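PDB 3R3H: O-methyltransferase, SAM-dependent from Legionella pneumophila subsp. pneumophila, which probably transfers a methyl group from S-adenosylmethionine to an oxygen atom of its substrate. Local coordinates for residues 120-123 with 124-128; 193-196 with 197-201. All blocks are in the same frame, centred on the assembly; numbering follows the deposited sequence.

Interaction 1: residues 120-123 with 124-128; sequences PALD and TLHSL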
# COMPACT_ATOMS: atom_id res chain seq x y z
N PRO A 120 -12.88 -5.62 25.85
CA PRO A 120 -12.20 -6.70 25.11
C PRO A 120 -12.72 -6.84 23.68
O PRO A 120 -13.91 -7.09 23.46
CB PRO A 120 -12.50 -7.92 25.98
CG PRO A 120 -12.44 -7.36 27.34
CD PRO A 120 -13.25 -6.09 27.20
N ALA A 121 -11.80 -6.68 22.73
CA ALA A 121 -12.12 -6.76 21.30
C ALA A 121 -12.90 -8.01 20.86
O ALA A 121 -13.78 -7.93 20.00
CB ALA A 121 -10.83 -6.64 20.50
N LEU A 122 -12.57 -9.15 21.45
CA LEU A 122 -13.27 -10.38 21.10
C LEU A 122 -14.78 -10.25 21.28
O LEU A 122 -15.55 -10.53 20.36
CB LEU A 122 -12.74 -11.53 21.95
CG LEU A 122 -12.58 -12.83 21.14
CD1 LEU A 122 -11.13 -12.95 20.67
CD2 LEU A 122 -12.98 -14.02 22.01
N ASP A 123 -15.21 -9.81 22.46
CA ASP A 123 -16.64 -9.64 22.76
C ASP A 123 -17.30 -8.64 21.84
O ASP A 123 -18.40 -8.88 21.35
CB ASP A 123 -16.85 -9.17 24.20
CG ASP A 123 -16.28 -10.13 25.21
OD1 ASP A 123 -15.04 -10.08 25.42
OD2 ASP A 123 -17.06 -10.92 25.79
N THR A 124 -16.64 -7.51 21.63
CA THR A 124 -17.17 -6.48 20.77
C THR A 124 -17.40 -7.00 19.35
O THR A 124 -18.37 -6.62 18.70
CB THR A 124 -16.22 -5.27 20.72
OG1 THR A 124 -16.04 -4.73 22.04
CG2 THR A 124 -16.77 -4.19 19.81
N LEU A 125 -16.51 -7.88 18.88
CA LEU A 125 -16.64 -8.43 17.53
C LEU A 125 -17.75 -9.48 17.40
O LEU A 125 -18.41 -9.55 16.36
CB LEU A 125 -15.31 -9.02 17.05
CG LEU A 125 -14.06 -8.13 17.03
CD1 LEU A 125 -13.00 -8.80 16.17
CD2 LEU A 125 -14.38 -6.74 16.49
N HIS A 126 -17.95 -10.30 18.42
CA HIS A 126 -19.04 -11.28 18.34
C HIS A 126 -20.34 -10.51 18.40
O HIS A 126 -21.30 -10.83 17.71
CB HIS A 126 -18.98 -12.29 19.47
CG HIS A 126 -17.81 -13.22 19.38
ND1 HIS A 126 -16.68 -13.08 20.16
CD2 HIS A 126 -17.57 -14.25 18.53
CE1 HIS A 126 -15.79 -13.98 19.79
NE2 HIS A 126 -16.30 -14.70 18.81
N SER A 127 -20.37 -9.49 19.24
CA SER A 127 -21.54 -8.66 19.38
C SER A 127 -21.90 -8.02 18.04
O SER A 127 -23.08 -7.94 17.66
CB SER A 127 -21.29 -7.58 20.42
OG SER A 127 -22.04 -6.43 20.09
N LEU A 128 -20.87 -7.56 17.34
CA LEU A 128 -21.04 -6.94 16.03
C LEU A 128 -21.57 -7.94 15.02
O LEU A 128 -22.34 -7.58 14.12
CB LEU A 128 -19.72 -6.37 15.53
CG LEU A 128 -19.23 -5.08 16.17
CD1 LEU A 128 -17.84 -4.78 15.66
CD2 LEU A 128 -20.18 -3.96 15.83

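Interaction 2: residues 193-196 with 197-201; sequences LNQV and IKNDS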
# COMPACT_ATOMS: atom_id res chain seq x y z
N LEU A 193 0.04 -16.89 13.19
CA LEU A 193 -0.87 -16.26 12.23
C LEU A 193 -0.25 -16.09 10.85
O LEU A 193 -0.93 -16.25 9.83
CB LEU A 193 -1.33 -14.89 12.73
CG LEU A 193 -2.26 -14.21 11.71
CD1 LEU A 193 -3.66 -14.84 11.75
CD2 LEU A 193 -2.34 -12.73 11.99
N ASN A 194 1.04 -15.74 10.83
CA ASN A 194 1.76 -15.57 9.57
C ASN A 194 1.77 -16.88 8.79
O ASN A 194 1.77 -16.87 7.56
CB ASN A 194 3.18 -15.08 9.84
CG ASN A 194 3.22 -13.63 10.27
OD1 ASN A 194 2.20 -12.94 10.24
ND2 ASN A 194 4.40 -13.16 10.67
N GLN A 195 1.76 -17.99 9.52
CA GLN A 195 1.74 -19.31 8.91
C GLN A 195 0.34 -19.63 8.38
O GLN A 195 0.18 -20.17 7.29
CB GLN A 195 2.16 -20.36 9.93
CG GLN A 195 3.20 -21.33 9.42
CD GLN A 195 4.43 -20.62 8.89
OE1 GLN A 195 5.04 -19.80 9.60
NE2 GLN A 195 4.81 -20.92 7.65
N VAL A 196 -0.69 -19.30 9.16
CA VAL A 196 -2.06 -19.56 8.74
C VAL A 196 -2.36 -18.84 7.44
O VAL A 196 -3.00 -19.40 6.55
CB VAL A 196 -3.09 -19.06 9.78
CG1 VAL A 196 -4.50 -19.32 9.27
CG2 VAL A 196 -2.87 -19.76 11.11
N ILE A 197 -1.90 -17.60 7.34
CA ILE A 197 -2.13 -16.78 6.16
C ILE A 197 -1.35 -17.30 4.96
O ILE A 197 -1.88 -17.39 3.84
CB ILE A 197 -1.73 -15.32 6.41
CG1 ILE A 197 -2.66 -14.71 7.47
CG2 ILE A 197 -1.81 -14.51 5.12
CD1 ILE A 197 -2.28 -13.29 7.86
N LYS A 198 -0.09 -17.65 5.19
CA LYS A 198 0.77 -18.19 4.15
C LYS A 198 0.05 -19.29 3.39
O LYS A 198 -0.03 -19.26 2.16
CB LYS A 198 2.04 -18.75 4.78
CG LYS A 198 3.00 -19.42 3.82
CD LYS A 198 4.15 -20.03 4.58
CE LYS A 198 5.05 -20.85 3.68
NZ LYS A 198 6.14 -21.48 4.47
N ASN A 199 -0.47 -20.25 4.15
CA ASN A 199 -1.17 -21.44 3.64
C ASN A 199 -2.65 -21.25 3.42
O ASN A 199 -3.36 -22.22 3.14
CB ASN A 199 -0.99 -22.59 4.63
CG ASN A 199 0.46 -22.79 5.03
OD1 ASN A 199 0.76 -23.21 6.16
ND2 ASN A 199 1.37 -22.50 4.10
N ASP A 200 -3.13 -20.01 3.55
CA ASP A 200 -4.55 -19.73 3.36
C ASP A 200 -4.87 -19.57 1.88
O ASP A 200 -4.29 -18.73 1.20
CB ASP A 200 -4.95 -18.46 4.10
CG ASP A 200 -6.45 -18.35 4.27
OD1 ASP A 200 -7.21 -18.67 3.32
OD2 ASP A 200 -6.88 -17.93 5.36
N SER A 201 -5.82 -20.37 1.39
CA SER A 201 -6.20 -20.32 -0.01
C SER A 201 -7.39 -19.40 -0.27
O SER A 201 -7.70 -19.10 -1.41
CB SER A 201 -6.52 -21.73 -0.52
OG SER A 201 -7.63 -22.30 0.16

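Interaction 1: residues 120-123 with 124-128
Leu125 and His126 sit one turn beyond Ala121 and Leu122 at the start of helix 121-132, with Pro120 at the N-cap. The helical i to i+4 bonding starts weakly: Thr124 N reaches Pro120 O at 3.3 Å, and Thr124 OG1, whose first torsion sets it beside its own backbone N (chi1 -60°), makes a second weak bond to that oxygen. The following bonds are firmer. Leu125 N bonds to Ala121 O at 3.0 Å, His126 N to Leu122 O at 3.1 Å, and Ser127 N to Asp123 O at 3.0 Å.

Leu122 and His126 lie alongside each other and point the same way; Leu122 also leans on Asn151 and Tyr152 of helix 149-159. Leu122 CD2 meets the imidazole edge in the ring plane, 3.6 Å from His126 CE1. The ring is turned so that His126 ND1 sits 2.8 Å from Leu122 O, but the N-H...O angle is only 117° and the bond is weak. Leu125 N makes another weak bond to the same oxygen. Leu125 packs its CG against the backbone of Ala121, and both side chains continue onto Leu67 of strand 63-68 and Tyr152. Thr124 turns its side chain to Cys91 of strand 87-92, while Ser127 OG is held by Arg117. Helix 121-132 links strand 114-118 to strand 137-143 in the Rossmann-like methyltransferase fold.

Three N-H groups therefore converge on Leu122 O, of which the backbone N-H of His126 is the straightest. The bond to ND1 requires a proton on that nitrogen. Asp123 OD2 is 6.0 Å from His126 ND1, too far for a salt bridge, though its charge might slightly favour a protonated ring. The imidazole is thus tied, loosely, to the backbone of its own helix.

Interaction 2: residues 193-196 with 197-201
Leu193 and Ile197 meet because their first torsions send the side chains along the same side of the helix: Leu193 CG lies opposite its backbone N (chi1 179°), while Ile197 CG1 stays next to its own N (chi1 -66°). The two chains cross at a slant, with Leu193 CG 4.0 Å from Ile197 CD1. Both also pack on Tyr153 of helix 149-159.

On another face of the helix, the chain of Gln195 bends at chi2 (56°) and runs beside the fully extended Lys198. The amide nitrogen Gln195 NE2 comes to 3.3 Å from the methylene carbon Lys198 CD. Since NE2 and the lysine NZ are both donors, this is packing along the aliphatic part of the chain; NZ itself has a long, weak ion pair with Asp18 of the second subunit.

Backbone bonds run from Ile197 N to Leu193 O (3.0 Å), from Lys198 N to Asn194 O, and lastly from Asn199 N to Gln195 O (3.2 Å). Asp200 N instead bonds to Ile197 O at 2.9 Å as the chain turns away. Asp200 OD2 makes a salt bridge to Arg202 and a hydrogen bond to the hydroxyl of Tyr153, and Arg22 of the second subunit takes the carbonyl of Ile197. The arrangement is the C-terminal end of helix 185-198, at the subunit interface, where the chain leaves for strand 203-208 at the edge of the methyltransferase sheet.

Interactions 1 and 2 come in series along the chain, their centres 23 Å apart and their nearest atoms about 12 Å apart, so they do not touch. Helix 149-159 connects them: Tyr152 packs against residues 120-123 and 124-128, and the next residue, Tyr153, against 193-196 and 197-201. The two contacts also differ in place. Interaction 1 opens a helix that follows strand 114-118, and no second subunit reaches it; interaction 2 closes a helix that leads to strand 203-208, and meets the second subunit. Within the chain these two strands are the outermost, at opposite ends of the seven-stranded methyltransferase sheet.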